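PA0833-PD protein (Pseudomonas aeruginosa PAO1, PDB 6JFW) probably binds peptidoglycan through this periplasmic OmpA C-like domain, consistent with a role in tying the outer membrane to the cell wall. Local coordinates at residues 28-33 and 130-135; 66-71 and 108-113. One frame throughout, in Å; residues are numbered along the deposited sequence.

Contact 1. Residues 28-33 and 130-135; sequences KLIMPG and NRRVEV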
loop_
_atom_site.group_PDB
_atom_site.type_symbol
_atom_site.label_atom_id
_atom_site.label_comp_id
_atom_site.label_asym_id
_atom_site.label_seq_id
_atom_site.Cartn_x
_atom_site.Cartn_y
_atom_site.Cartn_z
ATOM N N LYS A 28 1.396 8.308 4.347
ATOM C CA LYS A 28 1.180 7.458 3.184
ATOM C C LYS A 28 2.362 6.517 3.015
ATOM O O LYS A 28 3.518 6.952 3.060
ATOM C CB LYS A 28 0.985 8.288 1.915
ATOM C CG LYS A 28 0.872 7.450 0.652
ATOM C CD LYS A 28 0.964 8.313 -0.589
ATOM C CE LYS A 28 -0.281 9.154 -0.781
ATOM N NZ LYS A 28 -0.094 10.140 -1.878
ATOM N N LEU A 29 2.069 5.237 2.817
ATOM C CA LEU A 29 3.079 4.216 2.570
ATOM C C LEU A 29 2.950 3.744 1.129
ATOM O O LEU A 29 1.895 3.237 0.733
ATOM C CB LEU A 29 2.916 3.048 3.543
ATOM C CG LEU A 29 2.841 3.462 5.014
ATOM C CD1 LEU A 29 2.234 2.361 5.862
ATOM C CD2 LEU A 29 4.219 3.832 5.526
ATOM N N ILE A 30 4.012 3.923 0.346
ATOM C CA ILE A 30 4.061 3.462 -1.037
ATOM C C ILE A 30 4.726 2.096 -1.057
ATOM O O ILE A 30 5.894 1.960 -0.677
ATOM C CB ILE A 30 4.829 4.438 -1.941
ATOM C CG1 ILE A 30 4.293 5.861 -1.798
ATOM C CG2 ILE A 30 4.753 3.969 -3.394
ATOM C CD1 ILE A 30 2.951 6.059 -2.410
ATOM N N MET A 31 3.993 1.088 -1.516
ATOM C CA MET A 31 4.532 -0.261 -1.635
ATOM C C MET A 31 4.651 -0.621 -3.109
ATOM O O MET A 31 3.639 -0.940 -3.754
ATOM C CB MET A 31 3.636 -1.255 -0.892
ATOM C CG MET A 31 3.498 -0.905 0.590
ATOM S SD MET A 31 2.171 -1.726 1.495
ATOM C CE MET A 31 1.933 -3.204 0.521
ATOM N N PRO A 32 5.849 -0.563 -3.695
ATOM C CA PRO A 32 5.982 -0.821 -5.134
ATOM C C PRO A 32 5.590 -2.247 -5.480
ATOM O O PRO A 32 5.819 -3.183 -4.710
ATOM C CB PRO A 32 7.471 -0.570 -5.410
ATOM C CG PRO A 32 7.983 0.175 -4.216
ATOM C CD PRO A 32 7.144 -0.266 -3.062
ATOM N N GLY A 33 4.994 -2.405 -6.661
ATOM C CA GLY A 33 4.523 -3.718 -7.070
ATOM C C GLY A 33 5.638 -4.741 -7.178
ATOM O O GLY A 33 5.450 -5.912 -6.842
ATOM N N ASN A 130 4.287 3.197 -11.217
ATOM C CA ASN A 130 2.859 3.425 -11.040
ATOM C C ASN A 130 2.147 2.174 -10.543
ATOM O O ASN A 130 1.109 2.278 -9.880
ATOM C CB ASN A 130 2.248 3.923 -12.347
ATOM C CG ASN A 130 2.719 5.319 -12.707
ATOM O OD1 ASN A 130 3.035 6.121 -11.828
ATOM N ND2 ASN A 130 2.774 5.615 -14.001
ATOM N N ARG A 131 2.683 0.994 -10.845
ATOM C CA ARG A 131 2.156 -0.251 -10.291
ATOM C C ARG A 131 2.564 -0.335 -8.829
ATOM O O ARG A 131 3.711 -0.647 -8.505
ATOM C CB ARG A 131 2.670 -1.451 -11.075
ATOM C CG ARG A 131 2.124 -1.550 -12.480
ATOM C CD ARG A 131 2.492 -2.881 -13.100
ATOM N NE ARG A 131 3.937 -3.025 -13.241
ATOM C CZ ARG A 131 4.614 -2.693 -14.334
ATOM N NH1 ARG A 131 5.929 -2.857 -14.378
ATOM N NH2 ARG A 131 3.975 -2.199 -15.385
ATOM N N ARG A 132 1.618 -0.060 -7.937
ATOM C CA ARG A 132 1.927 0.063 -6.523
ATOM C C ARG A 132 0.642 -0.080 -5.726
ATOM O O ARG A 132 -0.462 0.031 -6.267
ATOM C CB ARG A 132 2.584 1.413 -6.217
ATOM C CG ARG A 132 1.581 2.560 -6.205
ATOM C CD ARG A 132 2.128 3.821 -6.851
ATOM N NE ARG A 132 1.227 4.954 -6.653
ATOM C CZ ARG A 132 0.444 5.469 -7.595
ATOM N NH1 ARG A 132 0.447 4.962 -8.820
ATOM N NH2 ARG A 132 -0.344 6.499 -7.312
ATOM N N VAL A 133 0.803 -0.324 -4.430
ATOM C CA VAL A 133 -0.284 -0.240 -3.464
ATOM C C VAL A 133 0.084 0.838 -2.458
ATOM O O VAL A 133 1.227 0.893 -1.990
ATOM C CB VAL A 133 -0.543 -1.587 -2.766
ATOM C CG1 VAL A 133 -1.417 -1.389 -1.536
ATOM C CG2 VAL A 133 -1.205 -2.560 -3.727
ATOM N N GLU A 134 -0.873 1.708 -2.148
ATOM C CA GLU A 134 -0.679 2.782 -1.189
ATOM C C GLU A 134 -1.544 2.534 0.039
ATOM O O GLU A 134 -2.709 2.142 -0.079
ATOM C CB GLU A 134 -1.014 4.141 -1.813
ATOM C CG GLU A 134 -0.058 4.532 -2.928
ATOM C CD GLU A 134 -0.320 5.913 -3.507
ATOM O OE1 GLU A 134 -1.232 6.614 -3.018
ATOM O OE2 GLU A 134 0.409 6.304 -4.446
ATOM N N VAL A 135 -0.962 2.743 1.215
ATOM C CA VAL A 135 -1.677 2.662 2.485
ATOM C C VAL A 135 -1.709 4.063 3.074
ATOM O O VAL A 135 -0.671 4.598 3.484
ATOM C CB VAL A 135 -1.022 1.675 3.458
ATOM C CG1 VAL A 135 -1.829 1.603 4.750
ATOM C CG2 VAL A 135 -0.891 0.301 2.824
#
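Leu-29 and Val-135 face each other as an antiparallel hydrogen-bonded pair, and the same pattern recurs two residues on at Met-31 and Val-133, joining an early strand to the last one inside the OmpA-like sheet. Each pair satisfies its own backbone groups reciprocally: Leu-29 N gives to Val-135 O at 2.9 Å and Val-135 N to Leu-29 O, while Met-31 N reaches Val-133 O at 2.8 Å and Val-133 N returns the bond to Met-31 O. The ladder ends in a fifth bond, from Gly-33 N to Arg-131 O, where strand 26-32 passes into helix 33-36. Ile-30 and Glu-134 turn their backbone groups outward, to Glu-19 and Val-70. Arg-131, just before strand 132-139, forms a salt bridge with Asp-74; in relatives such an Asp/Arg pair binds peptidoglycan, and it may do so here.

The two faces differ in chemistry. On one, Met-31 SD packs against Val-135 CG2 at 3.9 Å and Leu-29 CD1 against Val-135 CB; Phe-59 of helix 49-61 touches both Leu-29 and Val-135. On the other, Glu-134 lies alongside Ile-30, whose CD1 is 3.3 Å from Glu-134 OE2. Arg-132 NE (2.7 Å) and NH2 (3.0 Å) both bond Glu-134 OE2 from one face of the carboxylate, and OE2 lies nearly in the guanidinium plane. A chi1 of 76° sends the arginine chain up from the face, and Glu-134 leans over to it. Lys-28 NZ approaches Glu-134 OE1 at 3.9 Å, a long salt bridge.

Glu-134 thus sits between two basic residues, which would probably keep it ionised. The orientation of the Arg-132 guanidinium is fixed jointly by Glu-134, Asn-130 O and Gln-116 O, with Tyr-72 as cation-pi partner, on the polar face of two inner strands.

Contact 2. Residues 66-71 and 108-113; sequences TIEIVG and STRGMG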
loop_
_atom_site.group_PDB
_atom_site.type_symbol
_atom_site.label_atom_id
_atom_site.label_comp_id
_atom_site.label_asym_id
_atom_site.label_seq_id
_atom_site.Cartn_x
_atom_site.Cartn_y
_atom_site.Cartn_z
ATOM N N THR A 66 -7.789 5.875 10.473
ATOM C CA THR A 66 -8.342 4.944 9.504
ATOM C C THR A 66 -7.246 4.488 8.558
ATOM O O THR A 66 -6.268 5.200 8.314
ATOM C CB THR A 66 -9.478 5.565 8.687
ATOM O OG1 THR A 66 -8.979 6.682 7.938
ATOM C CG2 THR A 66 -10.607 6.011 9.583
ATOM N N ILE A 67 -7.428 3.293 8.012
ATOM C CA ILE A 67 -6.464 2.681 7.112
ATOM C C ILE A 67 -7.146 2.497 5.765
ATOM O O ILE A 67 -8.140 1.768 5.659
ATOM C CB ILE A 67 -5.941 1.351 7.673
ATOM C CG1 ILE A 67 -5.341 1.592 9.060
ATOM C CG2 ILE A 67 -4.913 0.742 6.734
ATOM C CD1 ILE A 67 -5.260 0.365 9.932
ATOM N N GLU A 68 -6.627 3.179 4.747
ATOM C CA GLU A 68 -7.169 3.134 3.396
ATOM C C GLU A 68 -6.127 2.503 2.486
ATOM O O GLU A 68 -5.033 3.053 2.319
ATOM C CB GLU A 68 -7.531 4.537 2.905
ATOM C CG GLU A 68 -8.547 4.549 1.785
ATOM C CD GLU A 68 -8.309 5.652 0.772
ATOM O OE1 GLU A 68 -7.310 6.387 0.907
ATOM O OE2 GLU A 68 -9.130 5.785 -0.161
ATOM N N ILE A 69 -6.462 1.357 1.904
ATOM C CA ILE A 69 -5.551 0.620 1.036
ATOM C C ILE A 69 -6.014 0.813 -0.400
ATOM O O ILE A 69 -7.158 0.491 -0.743
ATOM C CB ILE A 69 -5.492 -0.866 1.414
ATOM C CG1 ILE A 69 -5.054 -1.005 2.874
ATOM C CG2 ILE A 69 -4.534 -1.609 0.496
ATOM C CD1 ILE A 69 -5.364 -2.349 3.482
ATOM N N VAL A 70 -5.132 1.349 -1.237
ATOM C CA VAL A 70 -5.480 1.746 -2.595
ATOM C C VAL A 70 -4.486 1.106 -3.554
ATOM O O VAL A 70 -3.272 1.287 -3.407
ATOM C CB VAL A 70 -5.482 3.274 -2.757
ATOM C CG1 VAL A 70 -5.917 3.643 -4.146
ATOM C CG2 VAL A 70 -6.392 3.924 -1.723
ATOM N N GLY A 71 -4.999 0.364 -4.531
ATOM C CA GLY A 71 -4.175 -0.245 -5.556
ATOM C C GLY A 71 -4.123 0.616 -6.805
ATOM O O GLY A 71 -5.088 1.293 -7.151
ATOM N N SER A 108 -10.419 0.095 4.642
ATOM C CA SER A 108 -11.164 0.199 3.397
ATOM C C SER A 108 -10.183 0.007 2.251
ATOM O O SER A 108 -9.004 0.353 2.366
ATOM C CB SER A 108 -11.890 1.547 3.264
ATOM O OG SER A 108 -10.976 2.616 3.101
ATOM N N THR A 109 -10.657 -0.583 1.156
ATOM C CA THR A 109 -9.777 -0.840 0.025
ATOM C C THR A 109 -10.437 -0.412 -1.273
ATOM O O THR A 109 -11.653 -0.542 -1.443
ATOM C CB THR A 109 -9.370 -2.317 -0.087
ATOM O OG1 THR A 109 -10.376 -3.045 -0.800
ATOM C CG2 THR A 109 -9.178 -2.932 1.284
ATOM N N ARG A 110 -9.613 0.103 -2.183
ATOM C CA ARG A 110 -10.034 0.483 -3.519
ATOM C C ARG A 110 -8.981 0.035 -4.514
ATOM O O ARG A 110 -7.804 -0.123 -4.174
ATOM C CB ARG A 110 -10.228 1.997 -3.646
ATOM C CG ARG A 110 -10.619 2.664 -2.352
ATOM C CD ARG A 110 -10.795 4.164 -2.517
ATOM N NE ARG A 110 -11.333 4.518 -3.822
ATOM C CZ ARG A 110 -10.729 5.337 -4.677
ATOM N NH1 ARG A 110 -11.283 5.605 -5.843
ATOM N NH2 ARG A 110 -9.569 5.890 -4.362
ATOM N N GLY A 111 -9.420 -0.191 -5.744
ATOM C CA GLY A 111 -8.549 -0.180 -6.904
ATOM C C GLY A 111 -8.797 1.121 -7.647
ATOM O O GLY A 111 -9.941 1.574 -7.747
ATOM N N MET A 112 -7.724 1.735 -8.132
ATOM C CA MET A 112 -7.831 2.976 -8.879
ATOM C C MET A 112 -7.320 2.851 -10.301
ATOM O O MET A 112 -7.399 3.824 -11.060
ATOM C CB MET A 112 -7.081 4.095 -8.153
ATOM C CG MET A 112 -7.754 4.488 -6.868
ATOM S SD MET A 112 -8.545 6.087 -7.009
ATOM C CE MET A 112 -7.140 7.139 -6.694
ATOM N N GLY A 113 -6.821 1.679 -10.683
ATOM C CA GLY A 113 -6.258 1.477 -11.991
ATOM C C GLY A 113 -5.202 2.511 -12.312
ATOM O O GLY A 113 -4.322 2.816 -11.501
HETATM O O HOH W 1 -10.785 3.588 5.775
HETATM O O HOH W 2 -11.361 4.168 0.743
#
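A beta-alpha-beta unit, strand 65-72, helix 79-99 and strand 107-111, brings these segments together as parallel neighbours at one side of the OmpA-like sheet, where 107-111 is the outermost strand. Their backbones are laced by five hydrogen bonds in alternating direction. Ser-108 N gives to Ile-67 O, Ile-69 N to Ser-108 O at 2.8 Å in a nearly straight bond (179° at the hydrogen), Arg-110 N to Ile-69 O, and Gly-71 N to Arg-110 O. A last bond, Met-112 N to Gly-71 O at 2.8 Å, follows the facing glycines Gly-71 and Gly-111.

Ile-69 and Thr-109 share the face covered by helix 79-99, where both touch Ala-94. Glu-68, Ser-108, Val-70 and Arg-110 lie on the reverse. Here Glu-68 CG, anti to the backbone N (chi1 -158°), runs past the hydroxyl of Ser-108, 3.4 Å from Ser-108 OG. Two waters join the strands around that hydroxyl: one donates to Ile-67 O, the other to Glu-68 OE2 at 2.9 Å, and both are hydrogen-bonded to Ser-108 OG. Glu-68 OE2 also lies 3.3 Å from Arg-110 CD, so the acid meets the aliphatic part of the arginine rather than forming a salt bridge with it. Further along, Val-70 CG1 makes an apolar contact with Met-112 CG.

The outer strand is therefore fixed chiefly through its backbone, with Thr-109 resting on Ala-94 of helix 79-99. On the reverse face, water mediates part of the polar contact: Glu-68 reaches Ser-108 through a water at OE2, while its other carboxylate oxygen, OE1, is held by Asn-136 ND2 of strand 132-139, so that one acid links the strands on both of its flanks.

In the fold
Both contacts belong to one mixed five-stranded sheet, their centres about 10 Å apart. Strand 132-139 of contact 1 lies beside strand 65-72 of contact 2, and the two are joined directly by a probable hydrogen bond from Glu-134 N to Val-70 O and by packing of Val-133 on Ile-69 and Val-135 on Ile-67. Along the chain, 28-33 comes first, then both segments of contact 2, and 130-135 last. The closing strand 132-139 therefore inserts between the early strand 26-32 and the beta-alpha-beta unit, antiparallel to both neighbours. This uninterrupted run makes up four of the five strands of the sheet on which the OmpA-like domain is built.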